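Local structure of porin (Acinetobacter baumannii AB307-0294, 5DL7) at residues I222-F227 against E252-K257; V246-S251 against R265-L270. The protein forms a beta-barrel in the outer membrane of Acinetobacter baumannii, binds calcium ions and probably acts as a porin that lets small molecules through. All blocks are in the same frame, centred on the assembly; numbering follows the deposited sequence.

Contact 1: I222-F227 against E252-K257; sequences IYQQQF and EETGSK. With CA (calcium ion), chain B.
Gln-224 and Glu-252 form an antiparallel hydrogen-bonded pair at the end of the hairpin 223-235/240-253. The amide N of Gln-224 lies 2.8 Å from O of Glu-252, at an N-H...O angle of 169°, and N of Glu-252 returns a bond of 3.0 Å to O of Gln-224. One step further the ladder frays: N of Thr-254 reaches O of Ile-222 only weakly. On its other edge, against strand 210-219, the start of strand 223-235 carries a classic beta bulge, Ile-222 and Tyr-223 both facing Leu-219.

Thr-254 carries the side-chain contact. Its OG1 stands opposite the backbone N (chi1 -173°), which turns the methyl inward. CG2 of Thr-254 lies 3.6 Å from C of Tyr-223. The extended chain of Gln-224 crosses Thr-254 at about a right angle, bringing its CG to 3.9 Å from CB of Thr-254. Beyond the threonine, a type II' turn runs to Lys-257, whose N donates to O of Thr-254 over 3.1 Å; Gly-255 supplies its positive phi.

Glu-253 turns away from the partner strand toward the calcium ion. Bent at chi2 (-70°), it presents both carboxylate oxygens, OE1 and OE2, each 2.5 Å from the metal. Four waters and Glu-261 also bind the ion, and OE2 accepts a further bond from N of Val-262. Glu-252 acts from the second shell: a metal-bound water donates to its OE1 over 2.7 Å.

Two acidic side chains thus bind the calcium directly and a third holds one of its waters; the cation would probably ease the crowding of their negative charge. The ion links Glu-253 to Glu-261, and so bridges the connection between strands 240-253 and 263-275.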
loop_
_atom_site.group_PDB
_atom_site.type_symbol
_atom_site.label_atom_id
_atom_site.label_comp_id
_atom_site.label_asym_id
_atom_site.label_seq_id
_atom_site.Cartn_x
_atom_site.Cartn_y
_atom_site.Cartn_z
ATOM N N ILE A 222 -6.369 -0.018 21.167
ATOM C CA ILE A 222 -6.936 0.681 20.067
ATOM C C ILE A 222 -8.004 -0.125 19.356
ATOM O O ILE A 222 -9.153 0.185 19.433
ATOM C CB ILE A 222 -5.921 1.305 19.095
ATOM C CG1 ILE A 222 -4.936 2.234 19.908
ATOM C CG2 ILE A 222 -6.647 2.095 18.046
ATOM C CD1 ILE A 222 -3.886 2.859 19.025
ATOM N N TYR A 223 -7.602 -1.205 18.711
ATOM C CA TYR A 223 -8.611 -2.040 17.992
ATOM C C TYR A 223 -8.143 -3.494 17.917
ATOM O O TYR A 223 -6.926 -3.760 17.949
ATOM C CB TYR A 223 -9.012 -1.519 16.663
ATOM C CG TYR A 223 -7.971 -1.540 15.596
ATOM C CD1 TYR A 223 -7.647 -2.768 14.961
ATOM C CD2 TYR A 223 -7.269 -0.467 15.157
ATOM C CE1 TYR A 223 -6.700 -2.786 13.957
ATOM C CE2 TYR A 223 -6.342 -0.483 14.125
ATOM C CZ TYR A 223 -5.965 -1.606 13.529
ATOM O OH TYR A 223 -5.025 -1.727 12.550
ATOM N N GLN A 224 -9.139 -4.365 17.694
ATOM C CA GLN A 224 -8.900 -5.764 17.212
ATOM C C GLN A 224 -9.521 -5.844 15.844
ATOM O O GLN A 224 -10.580 -5.259 15.599
ATOM C CB GLN A 224 -9.502 -6.836 18.157
ATOM C CG GLN A 224 -8.696 -6.897 19.383
ATOM C CD GLN A 224 -9.255 -7.905 20.385
ATOM O OE1 GLN A 224 -9.032 -7.778 21.693
ATOM N NE2 GLN A 224 -9.992 -8.836 19.858
ATOM N N GLN A 225 -8.925 -6.623 14.963
ATOM C CA GLN A 225 -9.357 -6.719 13.588
ATOM C C GLN A 225 -9.189 -8.179 13.054
ATOM O O GLN A 225 -8.136 -8.725 13.325
ATOM C CB GLN A 225 -8.688 -5.702 12.731
ATOM C CG GLN A 225 -9.052 -5.695 11.273
ATOM C CD GLN A 225 -8.319 -4.549 10.580
ATOM O OE1 GLN A 225 -7.186 -4.684 10.133
ATOM N NE2 GLN A 225 -9.013 -3.384 10.522
ATOM N N GLN A 226 -10.254 -8.686 12.448
ATOM C CA GLN A 226 -10.059 -9.935 11.677
ATOM C C GLN A 226 -10.237 -9.742 10.203
ATOM O O GLN A 226 -10.956 -8.760 9.732
ATOM C CB GLN A 226 -11.117 -10.896 12.115
ATOM C CG GLN A 226 -11.013 -11.411 13.540
ATOM C CD GLN A 226 -11.561 -10.395 14.567
ATOM O OE1 GLN A 226 -12.610 -9.784 14.360
ATOM N NE2 GLN A 226 -10.782 -10.177 15.569
ATOM N N PHE A 227 -9.567 -10.516 9.415
ATOM C CA PHE A 227 -9.652 -10.468 7.951
ATOM C C PHE A 227 -10.003 -11.866 7.457
ATOM O O PHE A 227 -9.356 -12.845 7.896
ATOM C CB PHE A 227 -8.266 -10.132 7.361
ATOM C CG PHE A 227 -8.189 -10.227 5.838
ATOM C CD1 PHE A 227 -8.695 -9.177 5.091
ATOM C CD2 PHE A 227 -7.794 -11.391 5.268
ATOM C CE1 PHE A 227 -8.636 -9.264 3.718
ATOM C CE2 PHE A 227 -7.713 -11.482 3.846
ATOM C CZ PHE A 227 -8.175 -10.439 3.112
ATOM N N GLU A 252 -13.247 -3.901 15.919
ATOM C CA GLU A 252 -13.888 -3.480 17.201
ATOM C C GLU A 252 -12.845 -2.834 18.059
ATOM O O GLU A 252 -11.693 -3.211 18.052
ATOM C CB GLU A 252 -14.567 -4.692 17.881
ATOM C CG GLU A 252 -15.110 -4.531 19.172
ATOM C CD GLU A 252 -15.769 -5.850 19.845
ATOM O OE1 GLU A 252 -16.554 -5.664 20.755
ATOM O OE2 GLU A 252 -15.574 -6.902 19.351
ATOM N N GLU A 253 -13.265 -1.924 18.936
ATOM C CA GLU A 253 -12.276 -1.311 19.819
ATOM C C GLU A 253 -11.858 -2.302 20.896
ATOM O O GLU A 253 -12.582 -3.293 21.185
ATOM C CB GLU A 253 -12.744 0.029 20.419
ATOM C CG GLU A 253 -13.734 -0.096 21.571
ATOM C CD GLU A 253 -15.101 -0.567 21.181
ATOM O OE1 GLU A 253 -15.935 -0.805 22.096
ATOM O OE2 GLU A 253 -15.574 -0.538 20.017
ATOM N N THR A 254 -10.740 -2.054 21.556
ATOM C CA THR A 254 -10.311 -2.953 22.665
ATOM C C THR A 254 -9.558 -2.154 23.727
ATOM O O THR A 254 -9.091 -1.037 23.434
ATOM C CB THR A 254 -9.427 -4.044 21.932
ATOM O OG1 THR A 254 -9.107 -5.033 22.868
ATOM C CG2 THR A 254 -8.069 -3.470 21.490
ATOM N N GLY A 255 -9.394 -2.762 24.900
ATOM C CA GLY A 255 -8.635 -2.192 26.013
ATOM C C GLY A 255 -9.147 -0.811 26.413
ATOM O O GLY A 255 -10.371 -0.564 26.472
ATOM N N SER A 256 -8.253 0.128 26.523
ATOM C CA SER A 256 -8.588 1.479 26.936
ATOM C C SER A 256 -9.184 2.303 25.878
ATOM O O SER A 256 -9.481 3.506 26.050
ATOM C CB SER A 256 -7.389 2.152 27.689
ATOM O OG SER A 256 -6.434 2.399 26.733
ATOM N N LYS A 257 -9.360 1.793 24.713
ATOM C CA LYS A 257 -9.989 2.418 23.540
ATOM C C LYS A 257 -9.572 3.811 23.233
ATOM O O LYS A 257 -10.347 4.825 23.211
ATOM C CB LYS A 257 -11.513 2.249 23.542
ATOM C CG LYS A 257 -12.170 2.653 24.710
ATOM C CD LYS A 257 -13.740 2.585 24.515
ATOM C CE LYS A 257 -14.428 3.027 25.770
ATOM N NZ LYS A 257 -14.411 1.969 26.766
HETATM CA CA CA B . -17.959 -1.121 20.653
HETATM O O HOH W 1 -17.682 -3.337 21.471
HETATM O O HOH W 2 -17.501 -2.217 18.567
HETATM O O HOH W 3 -20.270 -1.894 20.302
HETATM O O HOH W 4 -19.151 -0.763 22.724
#

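Contact 2: V246-S251 against R265-L270; sequences VRFFNS and RHISGL. With C8E ((hydroxyethyloxy)tri(ethyloxy)octane), chain L.
Arg-265 opens the segment 265-270 beside Asn-250 and Phe-248, all on one face of two antiparallel strands. Its chain, kinked at chi2 and chi3, carries CD to 3.2 Å from OD1 of Asn-250. CG of Arg-265 lies 3.9 Å from CZ of Phe-248, the ring meeting the aliphatic CB and CG obliquely; the guanidinium plane, farther out, is turned 56° from it. A bound detergent, C8E, wraps its ether chain round the guanidinium: NE donates to O12 over 2.9 Å, while NH1 donates to both O21 and O15, the former at 2.8 Å. NH2 forms a salt bridge with Asp-263 and donates to a water placed to donate to OD1 of Asn-250 and O of Ser-251, though it has more acceptors in reach than protons. ND2 of Asn-250 is hydrogen-bonded to OE1 of Gln-226 on strand 223-235.

His-266, on the other face, exchanges two backbone hydrogen bonds with Phe-249, whose ring meets that of Phe-227 edge-to-face. ND1 of His-266 is hydrogen-bonded to a water in the plane of the imidazole.

Ile-267 returns to the face of Phe-248. Its CD1 leans toward segment 246-251, 3.5 Å from O of Arg-247 and 4.2 Å from CG1 of Val-246.

Ser-268 exchanges two backbone bonds with Arg-247. Its OG accepts from N of Val-304 and is 2.7 Å from the water that serves His-266, which also donates to O of Arg-247. Gly-269 faces Val-246 as a non-hydrogen-bonded pair, and both strands continue beyond it.

Val-246, Phe-248 and Ile-267 form an apolar patch bordered by a detergent-binding arginine, as suits an outer barrel wall, whereas the buried residues His-266 and Ser-268 share a water on the other face, consistent with a polar barrel interior.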
loop_
_atom_site.group_PDB
_atom_site.type_symbol
_atom_site.label_atom_id
_atom_site.label_comp_id
_atom_site.label_asym_id
_atom_site.label_seq_id
_atom_site.Cartn_x
_atom_site.Cartn_y
_atom_site.Cartn_z
ATOM N N VAL A 246 -11.407 -10.709 -3.093
ATOM C CA VAL A 246 -12.468 -10.348 -2.167
ATOM C C VAL A 246 -11.860 -10.237 -0.793
ATOM O O VAL A 246 -11.072 -11.081 -0.382
ATOM C CB VAL A 246 -13.645 -11.377 -2.162
ATOM C CG1 VAL A 246 -14.637 -11.185 -1.052
ATOM C CG2 VAL A 246 -14.360 -11.439 -3.503
ATOM N N ARG A 247 -12.251 -9.180 -0.085
ATOM C CA ARG A 247 -11.643 -8.864 1.247
ATOM C C ARG A 247 -12.708 -8.463 2.211
ATOM O O ARG A 247 -13.553 -7.588 1.888
ATOM C CB ARG A 247 -10.602 -7.750 1.122
ATOM C CG ARG A 247 -9.473 -8.140 0.193
ATOM C CD ARG A 247 -8.403 -7.023 0.133
ATOM N NE ARG A 247 -7.547 -7.279 -1.088
ATOM C CZ ARG A 247 -6.579 -6.547 -1.532
ATOM N NH1 ARG A 247 -6.252 -5.453 -0.944
ATOM N NH2 ARG A 247 -5.939 -6.900 -2.658
ATOM N N PHE A 248 -12.699 -9.096 3.381
ATOM C CA PHE A 248 -13.624 -8.749 4.446
ATOM C C PHE A 248 -12.883 -8.465 5.719
ATOM O O PHE A 248 -11.967 -9.234 6.135
ATOM C CB PHE A 248 -14.473 -9.975 4.749
ATOM C CG PHE A 248 -15.357 -9.815 5.929
ATOM C CD1 PHE A 248 -16.400 -8.891 5.928
ATOM C CD2 PHE A 248 -15.133 -10.518 7.091
ATOM C CE1 PHE A 248 -17.260 -8.842 7.098
ATOM C CE2 PHE A 248 -15.971 -10.367 8.270
ATOM C CZ PHE A 248 -16.981 -9.527 8.222
ATOM N N PHE A 249 -13.211 -7.311 6.332
ATOM C CA PHE A 249 -12.652 -6.877 7.643
ATOM C C PHE A 249 -13.713 -6.758 8.661
ATOM O O PHE A 249 -14.803 -6.240 8.355
ATOM C CB PHE A 249 -11.860 -5.516 7.449
ATOM C CG PHE A 249 -10.673 -5.576 6.589
ATOM C CD1 PHE A 249 -10.843 -5.369 5.248
ATOM C CD2 PHE A 249 -9.461 -5.758 7.114
ATOM C CE1 PHE A 249 -9.781 -5.387 4.343
ATOM C CE2 PHE A 249 -8.334 -5.748 6.237
ATOM C CZ PHE A 249 -8.526 -5.568 4.868
ATOM N N ASN A 250 -13.348 -7.129 9.853
ATOM C CA ASN A 250 -14.188 -6.957 11.067
ATOM C C ASN A 250 -13.332 -6.325 12.127
ATOM O O ASN A 250 -12.289 -6.834 12.496
ATOM C CB ASN A 250 -14.740 -8.329 11.583
ATOM C CG ASN A 250 -15.661 -8.210 12.775
ATOM O OD1 ASN A 250 -16.681 -7.523 12.612
ATOM N ND2 ASN A 250 -15.318 -8.769 13.914
ATOM N N SER A 251 -13.853 -5.167 12.654
ATOM C CA SER A 251 -13.029 -4.364 13.589
ATOM C C SER A 251 -13.857 -3.892 14.753
ATOM O O SER A 251 -15.039 -3.504 14.592
ATOM C CB SER A 251 -12.383 -3.145 12.908
ATOM O OG SER A 251 -11.681 -3.470 11.697
ATOM N N ARG A 265 -17.581 -3.330 9.768
ATOM C CA ARG A 265 -17.332 -4.448 8.810
ATOM C C ARG A 265 -17.141 -3.841 7.499
ATOM O O ARG A 265 -17.851 -2.903 7.116
ATOM C CB ARG A 265 -18.533 -5.436 8.705
ATOM C CG ARG A 265 -18.642 -6.404 9.851
ATOM C CD ARG A 265 -18.982 -5.831 11.190
ATOM N NE ARG A 265 -20.262 -5.212 11.164
ATOM C CZ ARG A 265 -20.750 -4.340 12.046
ATOM N NH1 ARG A 265 -21.962 -3.776 11.875
ATOM N NH2 ARG A 265 -19.930 -3.929 12.989
ATOM N N HIS A 266 -16.184 -4.340 6.720
ATOM C CA HIS A 266 -15.935 -3.782 5.409
ATOM C C HIS A 266 -15.778 -4.925 4.372
ATOM O O HIS A 266 -14.975 -5.845 4.646
ATOM C CB HIS A 266 -14.661 -2.901 5.433
ATOM C CG HIS A 266 -14.581 -2.046 4.205
ATOM N ND1 HIS A 266 -14.115 -2.524 3.020
ATOM C CD2 HIS A 266 -15.005 -0.754 3.971
ATOM C CE1 HIS A 266 -14.310 -1.582 2.103
ATOM N NE2 HIS A 266 -14.860 -0.521 2.661
ATOM N N ILE A 267 -16.560 -4.847 3.304
ATOM C CA ILE A 267 -16.448 -5.916 2.266
ATOM C C ILE A 267 -16.024 -5.205 1.056
ATOM O O ILE A 267 -16.502 -4.113 0.734
ATOM C CB ILE A 267 -17.830 -6.641 2.177
ATOM C CG1 ILE A 267 -17.733 -7.726 1.169
ATOM C CG2 ILE A 267 -18.813 -5.659 1.651
ATOM C CD1 ILE A 267 -16.787 -8.822 1.624
ATOM N N SER A 268 -15.112 -5.812 0.284
ATOM C CA SER A 268 -14.706 -5.291 -1.021
ATOM C C SER A 268 -14.407 -6.423 -1.970
ATOM O O SER A 268 -13.958 -7.503 -1.542
ATOM C CB SER A 268 -13.573 -4.320 -0.882
ATOM O OG SER A 268 -12.380 -4.809 -0.293
ATOM N N GLY A 269 -14.715 -6.184 -3.236
ATOM C CA GLY A 269 -14.438 -7.263 -4.247
ATOM C C GLY A 269 -14.162 -6.588 -5.576
ATOM O O GLY A 269 -14.766 -5.565 -5.955
ATOM N N LEU A 270 -13.273 -7.165 -6.304
ATOM C CA LEU A 270 -12.994 -6.821 -7.690
ATOM C C LEU A 270 -13.081 -8.102 -8.508
ATOM O O LEU A 270 -12.387 -9.123 -8.159
ATOM C CB LEU A 270 -11.609 -6.210 -7.845
ATOM C CG LEU A 270 -11.278 -5.660 -9.261
ATOM C CD1 LEU A 270 -12.011 -4.375 -9.623
ATOM C CD2 LEU A 270 -9.755 -5.389 -9.268
HETATM C C11 C8E L . -23.068 -7.562 10.456
HETATM O O12 C8E L . -22.372 -6.478 9.680
HETATM C C13 C8E L . -23.043 -6.196 8.477
HETATM C C14 C8E L . -24.338 -5.458 8.826
HETATM O O15 C8E L . -24.154 -4.378 9.828
HETATM C C16 C8E L . -25.332 -3.599 9.767
HETATM C C17 C8E L . -25.127 -2.397 10.651
HETATM O O18 C8E L . -24.998 -2.890 11.987
HETATM C C19 C8E L . -24.878 -1.785 12.919
HETATM C C20 C8E L . -24.286 -2.246 14.226
HETATM O O21 C8E L . -22.819 -2.386 14.210
HETATM O O HOH W 5 -12.707 -4.835 2.367
HETATM O O HOH W 6 -17.321 -5.021 14.093
#

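How the contacts relate
Contacts 1 and 2 are neighbouring joints in the wall of one barrel, with centres 16 Å apart on the same side of the chain's centre. Strand 240-253 is common to both: it pairs with strand 223-235 in contact 1 and with strand 263-275 in contact 2. Along the chain the segments alternate, 222-227, 246-251, 252-257, 265-270, as expected of consecutive up-and-down hairpins. They also meet directly, N of Gln-226 lying 2.8 Å from O of Asn-250 in a probable hydrogen bond. Contact 1 lies at the strand ends beside the calcium site and contact 2 farther along the wall, so that strand 240-253 joins two neighbouring hairpins of the barrel.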